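Local coordinates for protein NADH-rubredoxin oxidoreductase (Clostridium acetobutylicum, PDB 3KLJ) that catalyses the NADH-dependent reduction of rubredoxin with one bound FAD, passing electrons toward the proteins that scavenge dioxygen in this obligate anaerobe, at residues S40-L44 with V79-E83; L51-I55 with L130-A136; I110-S114 with G264-E268. One frame throughout, in Å; residues are numbered along the deposited sequence.

How the contacts relate
All three contacts border the FAD, each at a different part of it. Contacts 1 and 3 lie at ends of strands of the same five-stranded parallel sheet, whereas contact 2 joins two helices. Contact 1 is at the surface, beside the adenosine ribose, and its loops meet largely through backbone atoms. Contact 2 is buried and almost wholly apolar, packing helix 51-56 against the start of helix 133-146 near the flavin. Contact 3, also buried, is polar and water-bridged around the pyrophosphate and ribityl chain. Contacts 1 and 2 touch where Tyr-43 packs on Tyr-133; contacts 2 and 3 meet where the Tyr-131 hydroxyl probably hydrogen-bonds to Ser-114 N. Contacts 1 and 3 stay about 7 Å apart at their nearest atoms.

Contact 1: residues S40-L44 with V79-E83; sequences SEKYL and VITSE. With FAD (flavin-adenine dinucleotide), chain B.
The adenosine-ribose site of the Rossmann-type FAD-binding domain is bordered here by two loops: 40-44, which follows strand 35-38, and 79-83, which runs off the neighbouring edge strand 78-80 of the parallel sheet. Ser-40 and Ser-82 bring the backbones closest, their CA atoms 4.5 Å apart. The one hydrogen bond between the loops runs from Ser-82 N to Glu-41 O at 3.0 Å; it is fairly straight at the hydrogen (164°), but the donor sits well above the carbonyl plane. Beside it, a CA-H...O contact joins Ser-82 CA to Ser-40 O at 3.4 Å. The Glu-41 side chain turns the other way, to the cofactor. Its chain is extended beyond CG, and OE2 lies 2.8 Å from the ribose hydroxyl O3B of FAD, while Arg-48 forms a salt bridge with the same oxygen and Tyr-46 holds OE1. An acidic side chain next to the ribose diol is a familiar feature of dinucleotide-binding Rossmann folds. Ser-40 turns OG between its own N and carbonyl carbon (chi1 65°), which directs the hydroxyl to the neighbouring ribose oxygen, O2B. On the outer side, Lys-42 rests its CB against Ser-82 OG, but its amine leads away to a salt bridge with Asp-134. Tyr-43 takes Lys-42 CG over one ring face, near the rim. Farther from the ribose the contact becomes apolar: Leu-44 reaches the strand with one methyl, CD1, which meets Val-79 CG1 at 3.9 Å.

Contact 2: residues L51-I55 with L130-A136; sequences LNEII and LYSYDDA. With FAD (flavin-adenine dinucleotide), chain B.
Apolar contacts dominate, and Leu-51 lies at their centre. Its two methyls part over the turn that leads into the second helix: CD1 lies 3.0 Å from Tyr-131 O, a tight approach, and CD2 rests on Tyr-133 CA at 3.6 Å. Ile-54 crosses Tyr-133 at about a right angle, with CD1 in the ring plane at the edge and CG2 reaching CE1 obliquely at 3.7 Å. Ala-136 CB faces Ile-54 CG2, and Ile-55 CD1 reaches both Ala-136 and Leu-130. Helix 51-56 of the FAD-binding domain thus packs on the first turn of helix 133-146, which belongs to the NADH-binding domain. A local set of polar bonds orders 130-136. Ser-132 is the N-cap and forms a capping box with Asp-135: Asp-135 N donates to Ser-132 OG, and Ser-132 N returns a bond to Asp-135 OD1 at 2.9 Å. Tyr-131 N reaches that OD1 from the opposite face of the carboxylate. Toward the cofactor, Leu-130 CD2 touches the flavin methyl C7M at 3.8 Å, and Tyr-131 OH donates to the phosphate oxygen O1A of FAD at 2.5 Å.

Contact 3: residues I110-S114 with G264-E268; sequences IASGS and GDVAE. With FAD (flavin-adenine dinucleotide), chain B.
One water is gripped by both loops and the cofactor: it accepts from Gly-113 N and, over a longer distance, from Val-266 N, and donates to a phosphate of FAD, with 2.6 Å between the water O and FAD O2P. It thereby ties 110-114 and 264-268 to one phosphate. Asp-265 N donates to O2P as well, 2.9 Å away and nearly straight (164°). Both loops lie at the FAD-binding domain of this glutathione-reductase-type fold, 110-114 at its border with the NADH-binding domain. The first leaves the parallel sheet after strand 107-110; the second carries a Gly-Asp pair familiar from this family, here at the pyrophosphate and ribityl chain. The carboxylate of Asp-265 adds a direct bond between the loops, from Ser-114 OG to Asp-265 OD1 at 2.8 Å. The hydroxyl meets OD1 on its anti side, somewhat out of the carboxylate plane. The two oxygens divide their partners: OD1 takes this protein donor, whereas OD2 receives O3' of the FAD ribityl chain, also at 2.8 Å. Two glycines line the phosphates. Gly-113 and Gly-264 both have positive phi, and Gly-113 CA lies 3.1 Å from the bridging oxygen O3P of FAD. Behind the polar layer Val-266 packs against 110-114. With CG1 between its backbone N and carbonyl carbon (chi1 74°), that methyl lies over Ile-110 O at 3.5 Å. The hydroxyl of Ser-112 is hydrogen-bonded to Asn-232 O, and against it Val-266 CG2 rests 3.4 Å from Ser-112 OG.

Contact 1: residues S40-L44 with V79-E83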
loop_
_atom_site.group_PDB
_atom_site.type_symbol
_atom_site.label_atom_id
_atom_site.label_comp_id
_atom_site.label_asym_id
_atom_site.label_seq_id
_atom_site.Cartn_x
_atom_site.Cartn_y
_atom_site.Cartn_z
ATOM N N SER A 40 -12.770 9.348 8.849
ATOM C CA SER A 40 -13.762 9.597 7.807
ATOM C C SER A 40 -14.712 8.413 7.598
ATOM O O SER A 40 -15.859 8.610 7.192
ATOM C CB SER A 40 -13.077 9.968 6.491
ATOM O OG SER A 40 -12.317 8.875 5.994
ATOM N N GLU A 41 -14.231 7.200 7.879
ATOM C CA GLU A 41 -15.036 5.978 7.751
ATOM C C GLU A 41 -15.905 5.751 8.993
ATOM O O GLU A 41 -15.666 6.349 10.045
ATOM C CB GLU A 41 -14.143 4.749 7.515
ATOM C CG GLU A 41 -13.112 4.898 6.387
ATOM C CD GLU A 41 -12.420 3.578 6.036
ATOM O OE1 GLU A 41 -13.098 2.538 5.965
ATOM O OE2 GLU A 41 -11.194 3.584 5.811
ATOM N N LYS A 42 -16.907 4.882 8.869
ATOM C CA LYS A 42 -17.801 4.594 9.993
ATOM C C LYS A 42 -17.331 3.401 10.834
ATOM O O LYS A 42 -18.054 2.927 11.716
ATOM C CB LYS A 42 -19.257 4.427 9.526
ATOM C CG LYS A 42 -19.469 3.467 8.370
ATOM C CD LYS A 42 -20.931 3.479 7.911
ATOM C CE LYS A 42 -21.084 2.896 6.505
ATOM N NZ LYS A 42 -20.581 3.839 5.463
ATOM N N TYR A 43 -16.108 2.947 10.562
ATOM C CA TYR A 43 -15.517 1.788 11.234
ATOM C C TYR A 43 -14.250 2.172 11.985
ATOM O O TYR A 43 -13.529 3.093 11.584
ATOM C CB TYR A 43 -15.210 0.661 10.216
ATOM C CG TYR A 43 -16.351 0.417 9.245
ATOM C CD1 TYR A 43 -17.539 -0.184 9.671
ATOM C CD2 TYR A 43 -16.258 0.821 7.910
ATOM C CE1 TYR A 43 -18.597 -0.391 8.791
ATOM C CE2 TYR A 43 -17.311 0.612 7.019
ATOM C CZ TYR A 43 -18.478 0.008 7.469
ATOM O OH TYR A 43 -19.527 -0.207 6.605
ATOM N N LEU A 44 -13.996 1.472 13.085
ATOM C CA LEU A 44 -12.724 1.567 13.807
ATOM C C LEU A 44 -11.553 1.114 12.917
ATOM O O LEU A 44 -11.781 0.501 11.869
ATOM C CB LEU A 44 -12.799 0.715 15.077
ATOM C CG LEU A 44 -13.273 1.346 16.404
ATOM C CD1 LEU A 44 -13.727 2.809 16.324
ATOM C CD2 LEU A 44 -14.297 0.481 17.119
ATOM N N VAL A 79 -12.768 8.271 19.742
ATOM C CA VAL A 79 -12.820 8.137 18.290
ATOM C C VAL A 79 -14.075 8.828 17.770
ATOM O O VAL A 79 -15.191 8.494 18.173
ATOM C CB VAL A 79 -12.800 6.663 17.837
ATOM C CG1 VAL A 79 -12.762 6.568 16.311
ATOM C CG2 VAL A 79 -11.603 5.928 18.441
ATOM N N ILE A 80 -13.881 9.818 16.902
ATOM C CA ILE A 80 -14.999 10.452 16.211
ATOM C C ILE A 80 -15.078 9.856 14.807
ATOM O O ILE A 80 -14.226 10.137 13.954
ATOM C CB ILE A 80 -14.854 11.989 16.132
ATOM C CG1 ILE A 80 -14.219 12.542 17.412
ATOM C CG2 ILE A 80 -16.219 12.640 15.878
ATOM C CD1 ILE A 80 -13.758 13.983 17.302
ATOM N N THR A 81 -16.092 9.021 14.578
ATOM C CA THR A 81 -16.256 8.341 13.286
ATOM C C THR A 81 -17.104 9.173 12.329
ATOM O O THR A 81 -17.823 10.087 12.755
ATOM C CB THR A 81 -16.897 6.938 13.437
ATOM O OG1 THR A 81 -18.063 7.041 14.261
ATOM C CG2 THR A 81 -15.908 5.950 14.054
ATOM N N SER A 82 -17.003 8.838 11.040
ATOM C CA SER A 82 -17.706 9.517 9.953
ATOM C C SER A 82 -17.463 11.030 9.953
ATOM O O SER A 82 -18.340 11.815 9.585
ATOM C CB SER A 82 -19.205 9.186 9.970
ATOM O OG SER A 82 -19.424 7.804 9.746
ATOM N N GLU A 83 -16.264 11.424 10.371
ATOM C CA GLU A 83 -15.878 12.828 10.395
ATOM C C GLU A 83 -14.582 13.048 9.612
ATOM O O GLU A 83 -13.637 12.257 9.699
ATOM C CB GLU A 83 -15.764 13.335 11.832
ATOM C CG GLU A 83 -16.028 14.835 11.977
ATOM C CD GLU A 83 -17.429 15.249 11.545
ATOM O OE1 GLU A 83 -17.543 15.958 10.520
ATOM O OE2 GLU A 83 -18.408 14.862 12.218
HETATM P PA FAD B . -5.055 4.116 5.815
HETATM O O1A FAD B . -5.513 4.557 4.450
HETATM O O2A FAD B . -5.139 2.621 6.006
HETATM O O5B FAD B . -5.916 4.861 6.933
HETATM C C5B FAD B . -6.122 6.261 6.881
HETATM C C4B FAD B . -7.518 6.588 7.412
HETATM O O4B FAD B . -7.686 8.003 7.478
HETATM C C3B FAD B . -8.603 6.061 6.476
HETATM O O3B FAD B . -9.543 5.314 7.230
HETATM C C2B FAD B . -9.238 7.298 5.871
HETATM O O2B FAD B . -10.630 7.158 5.687
HETATM C C1B FAD B . -8.937 8.363 6.916
HETATM N N9A FAD B . -8.901 9.733 6.373
HETATM C C8A FAD B . -8.460 10.134 5.141
HETATM N N7A FAD B . -8.599 11.477 5.049
HETATM C C5A FAD B . -9.114 11.944 6.205
HETATM C C6A FAD B . -9.458 13.227 6.632
HETATM N N6A FAD B . -9.547 14.224 5.750
HETATM N N1A FAD B . -9.986 13.389 7.901
HETATM C C2A FAD B . -10.173 12.301 8.734
HETATM N N3A FAD B . -9.840 11.033 8.297
HETATM C C4A FAD B . -9.312 10.856 7.050
HETATM N N1 FAD B . 0.296 -3.183 2.462
HETATM C C2 FAD B . 1.274 -4.137 2.647
HETATM O O2 FAD B . 2.304 -3.836 3.225
HETATM N N3 FAD B . 1.091 -5.434 2.212
HETATM C C4 FAD B . -0.074 -5.783 1.570
HETATM O O4 FAD B . -0.199 -6.947 1.181
HETATM C C4X FAD B . -1.073 -4.821 1.361
HETATM N N5 FAD B . -2.260 -5.150 0.724
HETATM C C5X FAD B . -3.242 -4.197 0.528
HETATM C C6 FAD B . -4.437 -4.535 -0.122
HETATM C C7 FAD B . -5.428 -3.558 -0.303
HETATM C C7M FAD B . -6.709 -3.914 -0.999
HETATM C C8 FAD B . -5.221 -2.255 0.149
HETATM C C8M FAD B . -6.266 -1.184 -0.039
HETATM C C9 FAD B . -4.030 -1.926 0.787
HETATM C C9A FAD B . -3.040 -2.894 0.983
HETATM N N10 FAD B . -1.852 -2.559 1.630
HETATM C C10 FAD B . -0.876 -3.518 1.819
HETATM C "C1'" FAD B . -1.621 -1.160 2.098
HETATM C "C2'" FAD B . -1.910 -0.979 3.573
HETATM O "O2'" FAD B . -3.291 -1.194 3.786
HETATM C "C3'" FAD B . -1.530 0.444 3.932
HETATM O "O3'" FAD B . -0.128 0.603 3.814
HETATM C "C4'" FAD B . -1.939 0.836 5.341
HETATM O "O4'" FAD B . -3.338 0.656 5.522
HETATM C "C5'" FAD B . -1.613 2.311 5.542
HETATM O "O5'" FAD B . -2.172 2.699 6.770
HETATM P P FAD B . -2.456 4.236 7.055
HETATM O O1P FAD B . -3.000 4.376 8.468
HETATM O O2P FAD B . -1.236 5.079 6.774
HETATM O O3P FAD B . -3.555 4.681 5.960
#

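Contact 2: residues L51-I55 with L130-A136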
loop_
_atom_site.group_PDB
_atom_site.type_symbol
_atom_site.label_atom_id
_atom_site.label_comp_id
_atom_site.label_asym_id
_atom_site.label_seq_id
_atom_site.Cartn_x
_atom_site.Cartn_y
_atom_site.Cartn_z
ATOM N N LEU A 51 -8.733 -6.895 3.162
ATOM C CA LEU A 51 -9.976 -6.605 2.440
ATOM C C LEU A 51 -10.304 -7.684 1.395
ATOM O O LEU A 51 -11.475 -7.983 1.151
ATOM C CB LEU A 51 -9.945 -5.197 1.817
ATOM C CG LEU A 51 -10.198 -4.033 2.791
ATOM C CD1 LEU A 51 -9.991 -2.691 2.110
ATOM C CD2 LEU A 51 -11.593 -4.099 3.422
ATOM N N ASN A 52 -9.270 -8.285 0.808
ATOM C CA ASN A 52 -9.465 -9.377 -0.137
ATOM C C ASN A 52 -10.185 -10.574 0.492
ATOM O O ASN A 52 -10.877 -11.311 -0.197
ATOM C CB ASN A 52 -8.133 -9.792 -0.772
ATOM C CG ASN A 52 -7.707 -8.849 -1.888
ATOM O OD1 ASN A 52 -8.520 -8.470 -2.730
ATOM N ND2 ASN A 52 -6.434 -8.467 -1.897
ATOM N N GLU A 53 -10.041 -10.737 1.809
ATOM C CA GLU A 53 -10.699 -11.825 2.544
ATOM C C GLU A 53 -12.184 -11.574 2.797
ATOM O O GLU A 53 -12.965 -12.522 2.963
ATOM C CB GLU A 53 -9.984 -12.106 3.864
ATOM C CG GLU A 53 -8.543 -12.537 3.693
ATOM C CD GLU A 53 -7.900 -12.941 4.995
ATOM O OE1 GLU A 53 -8.456 -13.815 5.697
ATOM O OE2 GLU A 53 -6.826 -12.386 5.320
ATOM N N ILE A 54 -12.563 -10.302 2.838
ATOM C CA ILE A 54 -13.969 -9.911 2.900
ATOM C C ILE A 54 -14.661 -10.462 1.646
ATOM O O ILE A 54 -15.751 -11.028 1.718
ATOM C CB ILE A 54 -14.131 -8.350 2.983
ATOM C CG1 ILE A 54 -13.351 -7.762 4.170
ATOM C CG2 ILE A 54 -15.602 -7.938 2.990
ATOM C CD1 ILE A 54 -13.684 -8.357 5.531
ATOM N N ILE A 55 -13.985 -10.320 0.508
ATOM C CA ILE A 55 -14.455 -10.866 -0.758
ATOM C C ILE A 55 -14.283 -12.400 -0.797
ATOM O O ILE A 55 -15.265 -13.120 -0.948
ATOM C CB ILE A 55 -13.762 -10.158 -1.963
ATOM C CG1 ILE A 55 -14.199 -8.686 -2.036
ATOM C CG2 ILE A 55 -14.077 -10.872 -3.278
ATOM C CD1 ILE A 55 -13.203 -7.760 -2.704
ATOM N N LEU A 130 -10.868 -0.817 -5.008
ATOM C CA LEU A 130 -10.815 -1.407 -3.700
ATOM C C LEU A 130 -9.820 -0.632 -2.848
ATOM O O LEU A 130 -8.601 -0.769 -3.013
ATOM C CB LEU A 130 -10.421 -2.886 -3.804
ATOM C CG LEU A 130 -10.264 -3.679 -2.507
ATOM C CD1 LEU A 130 -11.570 -3.654 -1.710
ATOM C CD2 LEU A 130 -9.822 -5.112 -2.805
ATOM N N TYR A 131 -10.352 0.194 -1.959
ATOM C CA TYR A 131 -9.546 0.839 -0.935
ATOM C C TYR A 131 -10.125 0.560 0.450
ATOM O O TYR A 131 -9.392 0.170 1.361
ATOM C CB TYR A 131 -9.401 2.353 -1.159
ATOM C CG TYR A 131 -8.259 2.893 -0.326
ATOM C CD1 TYR A 131 -6.945 2.783 -0.777
ATOM C CD2 TYR A 131 -8.482 3.446 0.939
ATOM C CE1 TYR A 131 -5.881 3.224 -0.008
ATOM C CE2 TYR A 131 -7.424 3.892 1.717
ATOM C CZ TYR A 131 -6.120 3.772 1.231
ATOM O OH TYR A 131 -5.046 4.216 1.970
ATOM N N SER A 132 -11.439 0.742 0.582
ATOM C CA SER A 132 -12.124 0.716 1.876
ATOM C C SER A 132 -12.990 -0.520 2.070
ATOM O O SER A 132 -13.276 -1.244 1.116
ATOM C CB SER A 132 -13.005 1.945 2.006
ATOM O OG SER A 132 -14.084 1.848 1.099
ATOM N N TYR A 133 -13.424 -0.749 3.307
ATOM C CA TYR A 133 -14.354 -1.850 3.583
ATOM C C TYR A 133 -15.651 -1.697 2.786
ATOM O O TYR A 133 -16.172 -2.675 2.259
ATOM C CB TYR A 133 -14.642 -1.968 5.078
ATOM C CG TYR A 133 -15.646 -3.053 5.414
ATOM C CD1 TYR A 133 -15.282 -4.403 5.381
ATOM C CD2 TYR A 133 -16.966 -2.732 5.754
ATOM C CE1 TYR A 133 -16.208 -5.409 5.682
ATOM C CE2 TYR A 133 -17.901 -3.738 6.057
ATOM C CZ TYR A 133 -17.510 -5.066 6.018
ATOM O OH TYR A 133 -18.414 -6.064 6.321
ATOM N N ASP A 134 -16.165 -0.468 2.699
ATOM C CA ASP A 134 -17.367 -0.199 1.897
ATOM C C ASP A 134 -17.142 -0.491 0.408
ATOM O O ASP A 134 -18.050 -0.967 -0.271
ATOM C CB ASP A 134 -17.868 1.233 2.114
ATOM C CG ASP A 134 -18.610 1.407 3.441
ATOM O OD1 ASP A 134 -18.986 0.402 4.080
ATOM O OD2 ASP A 134 -18.816 2.563 3.857
ATOM N N ASP A 135 -15.934 -0.212 -0.083
ATOM C CA ASP A 135 -15.526 -0.555 -1.446
ATOM C C ASP A 135 -15.665 -2.055 -1.695
ATOM O O ASP A 135 -16.295 -2.472 -2.671
ATOM C CB ASP A 135 -14.065 -0.149 -1.703
ATOM C CG ASP A 135 -13.893 1.346 -1.973
ATOM O OD1 ASP A 135 -12.761 1.842 -1.795
ATOM O OD2 ASP A 135 -14.861 2.015 -2.377
ATOM N N ALA A 136 -15.075 -2.854 -0.802
ATOM C CA ALA A 136 -15.155 -4.308 -0.876
ATOM C C ALA A 136 -16.603 -4.775 -1.019
ATOM O O ALA A 136 -16.901 -5.566 -1.904
ATOM C CB ALA A 136 -14.494 -4.955 0.334
HETATM P PA FAD B . -5.055 4.116 5.815
HETATM O O1A FAD B . -5.513 4.557 4.450
HETATM O O2A FAD B . -5.139 2.621 6.006
HETATM O O5B FAD B . -5.916 4.861 6.933
HETATM C C5B FAD B . -6.122 6.261 6.881
HETATM C C4B FAD B . -7.518 6.588 7.412
HETATM O O4B FAD B . -7.686 8.003 7.478
HETATM C C3B FAD B . -8.603 6.061 6.476
HETATM O O3B FAD B . -9.543 5.314 7.230
HETATM C C2B FAD B . -9.238 7.298 5.871
HETATM O O2B FAD B . -10.630 7.158 5.687
HETATM C C1B FAD B . -8.937 8.363 6.916
HETATM N N9A FAD B . -8.901 9.733 6.373
HETATM C C8A FAD B . -8.460 10.134 5.141
HETATM N N7A FAD B . -8.599 11.477 5.049
HETATM C C5A FAD B . -9.114 11.944 6.205
HETATM C C6A FAD B . -9.458 13.227 6.632
HETATM N N6A FAD B . -9.547 14.224 5.750
HETATM N N1A FAD B . -9.986 13.389 7.901
HETATM C C2A FAD B . -10.173 12.301 8.734
HETATM N N3A FAD B . -9.840 11.033 8.297
HETATM C C4A FAD B . -9.312 10.856 7.050
HETATM N N1 FAD B . 0.296 -3.183 2.462
HETATM C C2 FAD B . 1.274 -4.137 2.647
HETATM O O2 FAD B . 2.304 -3.836 3.225
HETATM N N3 FAD B . 1.091 -5.434 2.212
HETATM C C4 FAD B . -0.074 -5.783 1.570
HETATM O O4 FAD B . -0.199 -6.947 1.181
HETATM C C4X FAD B . -1.073 -4.821 1.361
HETATM N N5 FAD B . -2.260 -5.150 0.724
HETATM C C5X FAD B . -3.242 -4.197 0.528
HETATM C C6 FAD B . -4.437 -4.535 -0.122
HETATM C C7 FAD B . -5.428 -3.558 -0.303
HETATM C C7M FAD B . -6.709 -3.914 -0.999
HETATM C C8 FAD B . -5.221 -2.255 0.149
HETATM C C8M FAD B . -6.266 -1.184 -0.039
HETATM C C9 FAD B . -4.030 -1.926 0.787
HETATM C C9A FAD B . -3.040 -2.894 0.983
HETATM N N10 FAD B . -1.852 -2.559 1.630
HETATM C C10 FAD B . -0.876 -3.518 1.819
HETATM C "C1'" FAD B . -1.621 -1.160 2.098
HETATM C "C2'" FAD B . -1.910 -0.979 3.573
HETATM O "O2'" FAD B . -3.291 -1.194 3.786
HETATM C "C3'" FAD B . -1.530 0.444 3.932
HETATM O "O3'" FAD B . -0.128 0.603 3.814
HETATM C "C4'" FAD B . -1.939 0.836 5.341
HETATM O "O4'" FAD B . -3.338 0.656 5.522
HETATM C "C5'" FAD B . -1.613 2.311 5.542
HETATM O "O5'" FAD B . -2.172 2.699 6.770
HETATM P P FAD B . -2.456 4.236 7.055
HETATM O O1P FAD B . -3.000 4.376 8.468
HETATM O O2P FAD B . -1.236 5.079 6.774
HETATM O O3P FAD B . -3.555 4.681 5.960
#

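Contact 3: residues I110-S114 with G264-E268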
loop_
_atom_site.group_PDB
_atom_site.type_symbol
_atom_site.label_atom_id
_atom_site.label_comp_id
_atom_site.label_asym_id
_atom_site.label_seq_id
_atom_site.Cartn_x
_atom_site.Cartn_y
_atom_site.Cartn_z
ATOM N N ILE A 110 -0.884 13.581 11.651
ATOM C CA ILE A 110 -1.589 13.339 10.382
ATOM C C ILE A 110 -1.329 11.918 9.869
ATOM O O ILE A 110 -0.196 11.558 9.503
ATOM C CB ILE A 110 -1.198 14.380 9.294
ATOM C CG1 ILE A 110 -1.474 15.800 9.783
ATOM C CG2 ILE A 110 -1.950 14.099 7.988
ATOM C CD1 ILE A 110 -0.842 16.907 8.902
ATOM N N ALA A 111 -2.393 11.119 9.836
ATOM C CA ALA A 111 -2.310 9.714 9.464
ATOM C C ALA A 111 -3.452 9.376 8.486
ATOM O O ALA A 111 -4.183 8.402 8.662
ATOM C CB ALA A 111 -2.370 8.846 10.726
ATOM N N SER A 112 -3.591 10.207 7.456
ATOM C CA SER A 112 -4.759 10.179 6.568
ATOM C C SER A 112 -4.605 9.214 5.389
ATOM O O SER A 112 -5.450 9.184 4.501
ATOM C CB SER A 112 -5.045 11.585 6.051
ATOM O OG SER A 112 -3.874 12.120 5.453
ATOM N N GLY A 113 -3.530 8.426 5.382
ATOM C CA GLY A 113 -3.372 7.357 4.395
ATOM C C GLY A 113 -3.391 7.758 2.924
ATOM O O GLY A 113 -2.849 8.801 2.540
ATOM N N SER A 114 -4.004 6.913 2.100
ATOM C CA SER A 114 -3.968 7.086 0.652
ATOM C C SER A 114 -5.351 7.192 0.019
ATOM O O SER A 114 -6.362 6.900 0.650
ATOM C CB SER A 114 -3.206 5.920 -0.006
ATOM O OG SER A 114 -1.868 5.868 0.451
ATOM N N GLY A 264 2.869 6.911 8.087
ATOM C CA GLY A 264 2.185 5.896 7.290
ATOM C C GLY A 264 2.119 6.306 5.830
ATOM O O GLY A 264 3.012 6.995 5.323
ATOM N N ASP A 265 1.041 5.898 5.172
ATOM C CA ASP A 265 0.853 6.082 3.726
ATOM C C ASP A 265 0.907 7.533 3.244
ATOM O O ASP A 265 1.263 7.780 2.090
ATOM C CB ASP A 265 -0.482 5.457 3.281
ATOM C CG ASP A 265 -0.342 4.030 2.803
ATOM O OD1 ASP A 265 -1.120 3.629 1.905
ATOM O OD2 ASP A 265 0.526 3.298 3.320
ATOM N N VAL A 266 0.538 8.475 4.115
ATOM C CA VAL A 266 0.500 9.891 3.751
ATOM C C VAL A 266 1.894 10.559 3.797
ATOM O O VAL A 266 2.071 11.655 3.265
ATOM C CB VAL A 266 -0.478 10.695 4.657
ATOM C CG1 VAL A 266 0.118 10.910 6.065
ATOM C CG2 VAL A 266 -0.834 12.056 4.013
ATOM N N ALA A 267 2.859 9.891 4.424
ATOM C CA ALA A 267 4.130 10.499 4.783
ATOM C C ALA A 267 5.286 10.050 3.898
ATOM O O ALA A 267 5.372 8.887 3.507
ATOM C CB ALA A 267 4.448 10.211 6.250
ATOM N N GLU A 268 6.176 10.993 3.599
ATOM C CA GLU A 268 7.315 10.753 2.739
ATOM C C GLU A 268 8.604 11.030 3.525
ATOM O O GLU A 268 8.831 12.158 3.993
ATOM C CB GLU A 268 7.203 11.643 1.495
ATOM C CG GLU A 268 8.393 11.598 0.539
ATOM C CD GLU A 268 8.128 12.355 -0.771
ATOM O OE1 GLU A 268 9.109 12.676 -1.489
ATOM O OE2 GLU A 268 6.942 12.615 -1.094
HETATM P PA FAD B . -5.055 4.116 5.815
HETATM O O1A FAD B . -5.513 4.557 4.450
HETATM O O2A FAD B . -5.139 2.621 6.006
HETATM O O5B FAD B . -5.916 4.861 6.933
HETATM C C5B FAD B . -6.122 6.261 6.881
HETATM C C4B FAD B . -7.518 6.588 7.412
HETATM O O4B FAD B . -7.686 8.003 7.478
HETATM C C3B FAD B . -8.603 6.061 6.476
HETATM O O3B FAD B . -9.543 5.314 7.230
HETATM C C2B FAD B . -9.238 7.298 5.871
HETATM O O2B FAD B . -10.630 7.158 5.687
HETATM C C1B FAD B . -8.937 8.363 6.916
HETATM N N9A FAD B . -8.901 9.733 6.373
HETATM C C8A FAD B . -8.460 10.134 5.141
HETATM N N7A FAD B . -8.599 11.477 5.049
HETATM C C5A FAD B . -9.114 11.944 6.205
HETATM C C6A FAD B . -9.458 13.227 6.632
HETATM N N6A FAD B . -9.547 14.224 5.750
HETATM N N1A FAD B . -9.986 13.389 7.901
HETATM C C2A FAD B . -10.173 12.301 8.734
HETATM N N3A FAD B . -9.840 11.033 8.297
HETATM C C4A FAD B . -9.312 10.856 7.050
HETATM N N1 FAD B . 0.296 -3.183 2.462
HETATM C C2 FAD B . 1.274 -4.137 2.647
HETATM O O2 FAD B . 2.304 -3.836 3.225
HETATM N N3 FAD B . 1.091 -5.434 2.212
HETATM C C4 FAD B . -0.074 -5.783 1.570
HETATM O O4 FAD B . -0.199 -6.947 1.181
HETATM C C4X FAD B . -1.073 -4.821 1.361
HETATM N N5 FAD B . -2.260 -5.150 0.724
HETATM C C5X FAD B . -3.242 -4.197 0.528
HETATM C C6 FAD B . -4.437 -4.535 -0.122
HETATM C C7 FAD B . -5.428 -3.558 -0.303
HETATM C C7M FAD B . -6.709 -3.914 -0.999
HETATM C C8 FAD B . -5.221 -2.255 0.149
HETATM C C8M FAD B . -6.266 -1.184 -0.039
HETATM C C9 FAD B . -4.030 -1.926 0.787
HETATM C C9A FAD B . -3.040 -2.894 0.983
HETATM N N10 FAD B . -1.852 -2.559 1.630
HETATM C C10 FAD B . -0.876 -3.518 1.819
HETATM C "C1'" FAD B . -1.621 -1.160 2.098
HETATM C "C2'" FAD B . -1.910 -0.979 3.573
HETATM O "O2'" FAD B . -3.291 -1.194 3.786
HETATM C "C3'" FAD B . -1.530 0.444 3.932
HETATM O "O3'" FAD B . -0.128 0.603 3.814
HETATM C "C4'" FAD B . -1.939 0.836 5.341
HETATM O "O4'" FAD B . -3.338 0.656 5.522
HETATM C "C5'" FAD B . -1.613 2.311 5.542
HETATM O "O5'" FAD B . -2.172 2.699 6.770
HETATM P P FAD B . -2.456 4.236 7.055
HETATM O O1P FAD B . -3.000 4.376 8.468
HETATM O O2P FAD B . -1.236 5.079 6.774
HETATM O O3P FAD B . -3.555 4.681 5.960
HETATM O O HOH W 1 -1.212 7.706 6.784
HETATM O O HOH W 2 0.466 6.536 -0.553
#